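Long-range contacts in nucleoprotein (Schmallenberg virus, PDB 3ZL9), which encapsidates the viral genomic RNA into a helical nucleocapsid, shielding it from nucleases and forming the template for transcription and replication: residues V40-F45 against S120-M125; L169-D174 against L212-S217. All blocks are in the same frame, centred on the assembly; numbering follows the deposited sequence.

How the contacts relate
Contacts 1 and 2 follow one another along the chain, the first closing before the second opens, and both belong to the orthobunyavirus nucleocapsid fold. Their centres are 23 Å apart and their nearest atoms about 10 Å apart, so they do not touch. Contact 1 seats the end of helix 113-122 against helix 38-57, partly buried; contact 2 ties two surface loops together. Arg167 is the RNA-binding residue near both, though at different ranges: its side chain is about 4 Å from that of Trp214 in contact 2 and about 10 Å from that of Met125 in contact 1. RNA-binding Lys49 lies about 9 Å from Phe45, side chain to side chain.

Contact 1. Residues V40-F45 against S120-M125; sequences VARVFF and SAQIVM
Helix 38-57 runs past the last turn of helix 113-122 and the extended residues after it, with Arg42 CA 4.7 Å from Ile123 CA and Phe45 CA 6.3 Å from Met125 CA. Where helix 113-122 ends, the carbonyl of Gln122 is taken up by a side chain: Arg42 NE donates to Gln122 O at 2.6 Å, with an N-H...O angle of 150°. The acceptor lies close to the guanidinium plane and the donor lies in the carbonyl plane. A bend at chi3 (-101°) turns the guanidinium off the line of the chain, while CB, CG and CD all pass close to the same oxygen. One helical turn further on, Phe45 presents a ring face to Met125. The methyl CE sits over the ring centre, 3.3 Å from the centroid of Phe45, as a CH-pi contact, and SD lies obliquely beside it in a Met-aromatic contact. Met125 reaches this place through a bend at chi2 (-67°). Phe44 CD2 covers the opposite face, sandwiching the Phe45 ring. Ala41 CB also meets Ile123 CD1. Arg42 NH1 also forms a salt bridge with Asp10 of a second subunit. One arginine thus serves two purposes, its NE holding a helix-end carbonyl and its NH1 reaching across the subunit interface, while Met125 and Ile123 pack on Phe45 and Ala41, both buried.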
ATOM      1  N   VAL C  40      35.162 -19.788  10.176  1.00 75.45           N
ATOM      2  CA  VAL C  40      34.898 -18.925   9.041  1.00 79.16           C
ATOM      3  C   VAL C  40      33.453 -19.056   8.622  1.00 79.26           C
ATOM      4  O   VAL C  40      32.728 -18.066   8.513  1.00 87.44           O
ATOM      5  CB  VAL C  40      35.775 -19.291   7.823  1.00 83.46           C
ATOM      6  CG1 VAL C  40      35.316 -18.527   6.585  1.00 83.48           C
ATOM      7  CG2 VAL C  40      37.242 -19.007   8.112  1.00 86.62           C
ATOM      8  N   ALA C  41      33.038 -20.287   8.371  1.00 74.72           N
ATOM      9  CA  ALA C  41      31.661 -20.539   7.977  1.00 71.36           C
ATOM     10  C   ALA C  41      30.668 -19.996   9.015  1.00 66.93           C
ATOM     11  O   ALA C  41      29.654 -19.386   8.635  1.00 64.82           O
ATOM     12  CB  ALA C  41      31.446 -22.023   7.753  1.00 69.15           C
ATOM     13  N   ARG C  42      30.956 -20.221  10.300  1.00 64.31           N
ATOM     14  CA  ARG C  42      30.081 -19.748  11.376  1.00 67.28           C
ATOM     15  C   ARG C  42      29.795 -18.259  11.195  1.00 67.77           C
ATOM     16  O   ARG C  42      28.631 -17.821  11.240  1.00 71.66           O
ATOM     17  CB  ARG C  42      30.695 -20.022  12.753  1.00 68.99           C
ATOM     18  CG  ARG C  42      30.372 -18.968  13.815  1.00 74.89           C
ATOM     19  CD  ARG C  42      30.712 -19.420  15.229  1.00 76.76           C
ATOM     20  NE  ARG C  42      29.498 -19.852  15.927  1.00 82.00           N
ATOM     21  CZ  ARG C  42      28.781 -19.114  16.776  1.00 83.53           C
ATOM     22  NH1 ARG C  42      29.145 -17.880  17.103  1.00 84.80           N
ATOM     23  NH2 ARG C  42      27.698 -19.641  17.332  1.00 82.56           N
ATOM     24  N   VAL C  43      30.847 -17.495  10.946  1.00 65.25           N
ATOM     25  CA  VAL C  43      30.709 -16.057  10.799  1.00 67.65           C
ATOM     26  C   VAL C  43      29.967 -15.750   9.506  1.00 67.49           C
ATOM     27  O   VAL C  43      29.087 -14.881   9.485  1.00 67.33           O
ATOM     28  CB  VAL C  43      32.077 -15.335  10.803  1.00 71.28           C
ATOM     29  CG1 VAL C  43      31.889 -13.844  10.589  1.00 71.57           C
ATOM     30  CG2 VAL C  43      32.817 -15.582  12.116  1.00 69.41           C
ATOM     31  N   PHE C  44      30.282 -16.475   8.437  1.00 65.15           N
ATOM     32  CA  PHE C  44      29.579 -16.251   7.173  1.00 68.68           C
ATOM     33  C   PHE C  44      28.079 -16.417   7.319  1.00 66.77           C
ATOM     34  O   PHE C  44      27.313 -15.523   6.959  1.00 66.14           O
ATOM     35  CB  PHE C  44      30.072 -17.167   6.038  1.00 70.33           C
ATOM     36  CG  PHE C  44      29.264 -17.031   4.773  1.00 63.79           C
ATOM     37  CD1 PHE C  44      29.545 -16.027   3.859  1.00 68.50           C
ATOM     38  CD2 PHE C  44      28.211 -17.869   4.523  1.00 61.04           C
ATOM     39  CE1 PHE C  44      28.787 -15.883   2.683  1.00 68.91           C
ATOM     40  CE2 PHE C  44      27.459 -17.746   3.361  1.00 62.55           C
ATOM     41  CZ  PHE C  44      27.745 -16.754   2.434  1.00 63.15           C
ATOM     42  N   PHE C  45      27.660 -17.563   7.842  1.00 67.13           N
ATOM     43  CA  PHE C  45      26.217 -17.865   7.912  1.00 65.68           C
ATOM     44  C   PHE C  45      25.471 -17.008   8.929  1.00 65.78           C
ATOM     45  O   PHE C  45      24.252 -16.804   8.805  1.00 63.42           O
ATOM     46  CB  PHE C  45      25.988 -19.355   8.157  1.00 61.21           C
ATOM     47  CG  PHE C  45      26.333 -20.204   6.976  1.00 60.87           C
ATOM     48  CD1 PHE C  45      25.584 -20.134   5.820  1.00 63.38           C
ATOM     49  CD2 PHE C  45      27.422 -21.057   7.003  1.00 63.15           C
ATOM     50  CE1 PHE C  45      25.910 -20.894   4.718  1.00 63.84           C
ATOM     51  CE2 PHE C  45      27.747 -21.834   5.918  1.00 60.11           C
ATOM     52  CZ  PHE C  45      27.010 -21.739   4.763  1.00 62.31           C
ATOM     53  N   SER C 120      28.710 -29.135  14.589  1.00 87.65           N
ATOM     54  CA  SER C 120      27.527 -28.977  15.444  1.00 89.08           C
ATOM     55  C   SER C 120      27.682 -27.846  16.456  1.00 90.35           C
ATOM     56  O   SER C 120      26.753 -27.094  16.694  1.00 93.18           O
ATOM     57  CB  SER C 120      27.252 -30.277  16.197  1.00 92.74           C
ATOM     58  OG  SER C 120      27.164 -31.369  15.302  1.00 89.66           O
ATOM     59  N   ALA C 121      28.874 -27.737  17.027  1.00 91.33           N
ATOM     60  CA  ALA C 121      29.208 -26.692  17.983  1.00 90.85           C
ATOM     61  C   ALA C 121      29.352 -25.298  17.382  1.00 88.17           C
ATOM     62  O   ALA C 121      29.061 -24.301  18.040  1.00 89.87           O
ATOM     63  CB  ALA C 121      30.506 -27.057  18.678  1.00 97.23           C
ATOM     64  N   GLN C 122      29.844 -25.219  16.155  1.00 85.75           N
ATOM     65  CA  GLN C 122      30.275 -23.941  15.586  1.00 88.52           C
ATOM     66  C   GLN C 122      29.214 -23.283  14.719  1.00 82.77           C
ATOM     67  O   GLN C 122      29.012 -22.063  14.751  1.00 85.23           O
ATOM     68  CB  GLN C 122      31.514 -24.166  14.724  1.00 93.57           C
ATOM     69  CG  GLN C 122      32.711 -24.727  15.472  1.00 95.15           C
ATOM     70  CD  GLN C 122      33.733 -23.670  15.793  1.00103.04           C
ATOM     71  OE1 GLN C 122      33.396 -22.519  16.109  1.00104.49           O
ATOM     72  NE2 GLN C 122      35.003 -24.048  15.700  1.00110.21           N
ATOM     73  N   ILE C 123      28.544 -24.087  13.917  1.00 74.87           N
ATOM     74  CA  ILE C 123      27.803 -23.545  12.801  1.00 66.88           C
ATOM     75  C   ILE C 123      26.329 -23.420  13.113  1.00 63.14           C
ATOM     76  O   ILE C 123      25.737 -24.336  13.681  1.00 63.30           O
ATOM     77  CB  ILE C 123      28.072 -24.397  11.556  1.00 68.13           C
ATOM     78  CG1 ILE C 123      29.514 -24.152  11.098  1.00 67.91           C
ATOM     79  CG2 ILE C 123      27.119 -24.045  10.418  1.00 68.53           C
ATOM     80  CD1 ILE C 123      30.094 -25.283  10.280  1.00 70.28           C
ATOM     81  N   VAL C 124      25.755 -22.281  12.731  1.00 60.40           N
ATOM     82  CA  VAL C 124      24.330 -22.024  12.908  1.00 65.57           C
ATOM     83  C   VAL C 124      23.690 -21.526  11.603  1.00 65.90           C
ATOM     84  O   VAL C 124      24.229 -20.593  10.989  1.00 67.03           O
ATOM     85  CB  VAL C 124      24.091 -20.954  13.996  1.00 66.46           C
ATOM     86  CG1 VAL C 124      22.590 -20.652  14.153  1.00 66.60           C
ATOM     87  CG2 VAL C 124      24.716 -21.387  15.315  1.00 64.07           C
ATOM     88  N   MET C 125      22.562 -22.146  11.200  1.00 62.83           N
ATOM     89  CA  MET C 125      21.768 -21.713  10.040  1.00 67.67           C
ATOM     90  C   MET C 125      20.492 -21.048  10.502  1.00 68.13           C
ATOM     91  O   MET C 125      19.539 -21.742  10.822  1.00 67.59           O
ATOM     92  CB  MET C 125      21.324 -22.899   9.194  1.00 72.43           C
ATOM     93  CG  MET C 125      22.399 -23.501   8.335  1.00 77.15           C
ATOM     94  SD  MET C 125      22.939 -22.390   7.040  1.00 84.26           S
ATOM     95  CE  MET C 125      24.449 -23.259   6.653  1.00 76.70           C
TER

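Contact 2. Residues L169-D174 against L212-S217; sequences LKDNMD and LAWAKS
Asp171 and Trp214 join the two loops through the indole N-H: Trp214 NE1 donates to Asp171 OD1 at 2.7 Å. The oxygen is met on its syn side, 24° out of the carboxylate plane, and lies near the plane of the indole. A weak second bond runs from the same NE1 to Asp171 OD2 (3.2 Å), and the carboxylate and ring planes stand 49° apart. Lys216 adds a long salt bridge to OD1, its NZ 3.4 Å from that atom of Asp171, while Lys131 pairs with OD2. Two lysines and an indole N-H therefore grip one carboxylate, which would probably stabilise its negative charge. Outward from this, Lys170 lays its aliphatic chain over an indole face: its CD is 3.5 Å from the centroid of the five-membered ring of Trp214, a CH-pi contact. A bend at chi3 carries CE on toward Trp214 CB; chi4 then sets NZ, too distant for more than a weak cation-pi attraction. His166 and the RNA-binding Arg167, both on helix 159-169, also pack against the indole. Two surface loops are thus joined side chain to side chain, with an inverse gamma turn centred on Trp214, beside RNA-binding Arg167.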
ATOM      1  N   LEU C 169       3.934 -23.683   0.478  1.00 68.20           N
ATOM      2  CA  LEU C 169       2.711 -24.266   1.099  1.00 66.01           C
ATOM      3  C   LEU C 169       2.350 -23.626   2.432  1.00 69.98           C
ATOM      4  O   LEU C 169       1.279 -23.082   2.585  1.00 73.29           O
ATOM      5  CB  LEU C 169       2.863 -25.780   1.281  1.00 62.28           C
ATOM      6  CG  LEU C 169       2.750 -26.606  -0.020  1.00 60.22           C
ATOM      7  CD1 LEU C 169       3.052 -28.083   0.201  1.00 59.67           C
ATOM      8  CD2 LEU C 169       1.380 -26.437  -0.658  1.00 57.59           C
ATOM      9  N   LYS C 170       3.274 -23.672   3.385  1.00 75.60           N
ATOM     10  CA  LYS C 170       3.048 -23.150   4.735  1.00 72.45           C
ATOM     11  C   LYS C 170       3.242 -21.642   4.855  1.00 74.22           C
ATOM     12  O   LYS C 170       2.352 -20.956   5.327  1.00 77.90           O
ATOM     13  CB  LYS C 170       3.997 -23.839   5.706  1.00 71.44           C
ATOM     14  CG  LYS C 170       3.748 -25.326   5.871  1.00 69.84           C
ATOM     15  CD  LYS C 170       4.965 -25.963   6.512  1.00 69.07           C
ATOM     16  CE  LYS C 170       4.669 -26.992   7.605  1.00 70.38           C
ATOM     17  NZ  LYS C 170       3.762 -28.119   7.254  1.00 74.91           N
ATOM     18  N   ASP C 171       4.394 -21.115   4.417  1.00 75.12           N
ATOM     19  CA  ASP C 171       4.678 -19.667   4.530  1.00 72.21           C
ATOM     20  C   ASP C 171       4.179 -18.792   3.365  1.00 69.79           C
ATOM     21  O   ASP C 171       4.390 -17.596   3.375  1.00 69.25           O
ATOM     22  CB  ASP C 171       6.168 -19.426   4.695  1.00 79.49           C
ATOM     23  CG  ASP C 171       6.787 -20.259   5.801  1.00 83.73           C
ATOM     24  OD1 ASP C 171       6.028 -20.868   6.573  1.00 94.61           O
ATOM     25  OD2 ASP C 171       8.035 -20.326   5.868  1.00 78.61           O
ATOM     26  N   ASN C 172       3.522 -19.380   2.369  1.00 76.28           N
ATOM     27  CA  ASN C 172       3.001 -18.635   1.210  1.00 78.78           C
ATOM     28  C   ASN C 172       4.082 -17.855   0.443  1.00 78.68           C
ATOM     29  O   ASN C 172       3.886 -16.705   0.047  1.00 77.20           O
ATOM     30  CB  ASN C 172       1.864 -17.709   1.633  1.00 84.13           C
ATOM     31  CG  ASN C 172       1.131 -17.088   0.445  1.00 95.06           C
ATOM     32  OD1 ASN C 172       1.162 -17.600  -0.675  1.00 91.47           O
ATOM     33  ND2 ASN C 172       0.475 -15.961   0.693  1.00108.62           N
ATOM     34  N   MET C 173       5.239 -18.485   0.274  1.00 75.56           N
ATOM     35  CA  MET C 173       6.300 -17.936  -0.550  1.00 77.27           C
ATOM     36  C   MET C 173       5.806 -17.906  -1.986  1.00 79.27           C
ATOM     37  O   MET C 173       4.957 -18.714  -2.383  1.00 90.82           O
ATOM     38  CB  MET C 173       7.581 -18.783  -0.440  1.00 72.25           C
ATOM     39  CG  MET C 173       8.786 -18.220  -1.182  1.00 71.00           C
ATOM     40  SD  MET C 173      10.260 -19.276  -1.207  1.00 69.22           S
ATOM     41  CE  MET C 173       9.718 -20.656  -2.208  1.00 67.46           C
ATOM     42  N   ASP C 174       6.326 -16.952  -2.744  1.00 77.62           N
ATOM     43  CA  ASP C 174       6.034 -16.845  -4.155  1.00 78.23           C
ATOM     44  C   ASP C 174       6.582 -18.077  -4.880  1.00 78.39           C
ATOM     45  O   ASP C 174       7.725 -18.475  -4.679  1.00 76.33           O
ATOM     46  CB  ASP C 174       6.673 -15.576  -4.704  1.00 79.94           C
ATOM     47  CG  ASP C 174       6.375 -15.356  -6.156  1.00 82.23           C
ATOM     48  OD1 ASP C 174       5.305 -15.776  -6.618  1.00 76.87           O
ATOM     49  OD2 ASP C 174       7.223 -14.743  -6.844  1.00100.03           O
ATOM     50  N   LEU C 212       9.024 -30.917  11.213  1.00 79.62           N
ATOM     51  CA  LEU C 212       9.711 -29.897  11.978  1.00 78.51           C
ATOM     52  C   LEU C 212       8.684 -28.912  12.480  1.00 79.35           C
ATOM     53  O   LEU C 212       7.786 -28.544  11.745  1.00 73.98           O
ATOM     54  CB  LEU C 212      10.716 -29.152  11.110  1.00 75.57           C
ATOM     55  CG  LEU C 212      11.836 -29.967  10.483  1.00 75.22           C
ATOM     56  CD1 LEU C 212      12.451 -29.148   9.348  1.00 76.45           C
ATOM     57  CD2 LEU C 212      12.885 -30.371  11.512  1.00 75.75           C
ATOM     58  N   ALA C 213       8.809 -28.527  13.746  1.00 84.17           N
ATOM     59  CA  ALA C 213       8.033 -27.438  14.307  1.00 89.82           C
ATOM     60  C   ALA C 213       8.186 -26.224  13.407  1.00 91.64           C
ATOM     61  O   ALA C 213       9.034 -25.365  13.645  1.00112.95           O
ATOM     62  CB  ALA C 213       8.532 -27.119  15.712  1.00 91.96           C
ATOM     63  N   TRP C 214       7.397 -26.173  12.354  1.00 85.56           N
ATOM     64  CA  TRP C 214       7.518 -25.112  11.376  1.00 78.72           C
ATOM     65  C   TRP C 214       6.888 -23.895  11.948  1.00 80.82           C
ATOM     66  O   TRP C 214       5.737 -23.555  11.636  1.00 83.73           O
ATOM     67  CB  TRP C 214       6.780 -25.479  10.108  1.00 80.98           C
ATOM     68  CG  TRP C 214       7.185 -24.670   8.969  1.00 80.85           C
ATOM     69  CD1 TRP C 214       6.726 -23.425   8.630  1.00 81.86           C
ATOM     70  CD2 TRP C 214       8.141 -25.038   7.975  1.00 72.75           C
ATOM     71  NE1 TRP C 214       7.340 -23.002   7.477  1.00 74.63           N
ATOM     72  CE2 TRP C 214       8.206 -23.980   7.053  1.00 71.77           C
ATOM     73  CE3 TRP C 214       8.930 -26.173   7.763  1.00 68.97           C
ATOM     74  CZ2 TRP C 214       9.046 -24.015   5.946  1.00 71.42           C
ATOM     75  CZ3 TRP C 214       9.766 -26.199   6.670  1.00 66.77           C
ATOM     76  CH2 TRP C 214       9.821 -25.128   5.776  1.00 64.10           C
ATOM     77  N   ALA C 215       7.619 -23.214  12.807  1.00103.08           N
ATOM     78  CA  ALA C 215       6.941 -22.207  13.567  1.00 98.49           C
ATOM     79  C   ALA C 215       6.741 -21.036  12.625  1.00101.81           C
ATOM     80  O   ALA C 215       7.538 -20.783  11.710  1.00 98.71           O
ATOM     81  CB  ALA C 215       7.687 -21.801  14.824  1.00 97.55           C
ATOM     82  N   LYS C 216       5.586 -20.423  12.798  1.00104.74           N
ATOM     83  CA  LYS C 216       5.275 -19.110  12.234  1.00105.46           C
ATOM     84  C   LYS C 216       6.284 -18.076  12.797  1.00105.29           C
ATOM     85  O   LYS C 216       6.313 -17.835  13.992  1.00102.63           O
ATOM     86  CB  LYS C 216       3.801 -18.760  12.612  1.00103.67           C
ATOM     87  CG  LYS C 216       2.989 -17.945  11.638  1.00105.31           C
ATOM     88  CD  LYS C 216       2.865 -18.560  10.248  1.00114.66           C
ATOM     89  CE  LYS C 216       3.961 -18.092   9.300  1.00120.21           C
ATOM     90  NZ  LYS C 216       3.845 -18.713   7.949  1.00126.45           N
ATOM     91  N   SER C 217       7.107 -17.459  11.945  1.00109.30           N
ATOM     92  CA  SER C 217       8.259 -16.683  12.434  1.00109.34           C
ATOM     93  C   SER C 217       7.865 -15.537  13.383  1.00107.87           C
ATOM     94  O   SER C 217       7.107 -14.648  13.008  1.00107.14           O
ATOM     95  CB  SER C 217       9.075 -16.117  11.267  1.00114.17           C
ATOM     96  OG  SER C 217      10.412 -15.858  11.672  1.00116.94           O
TER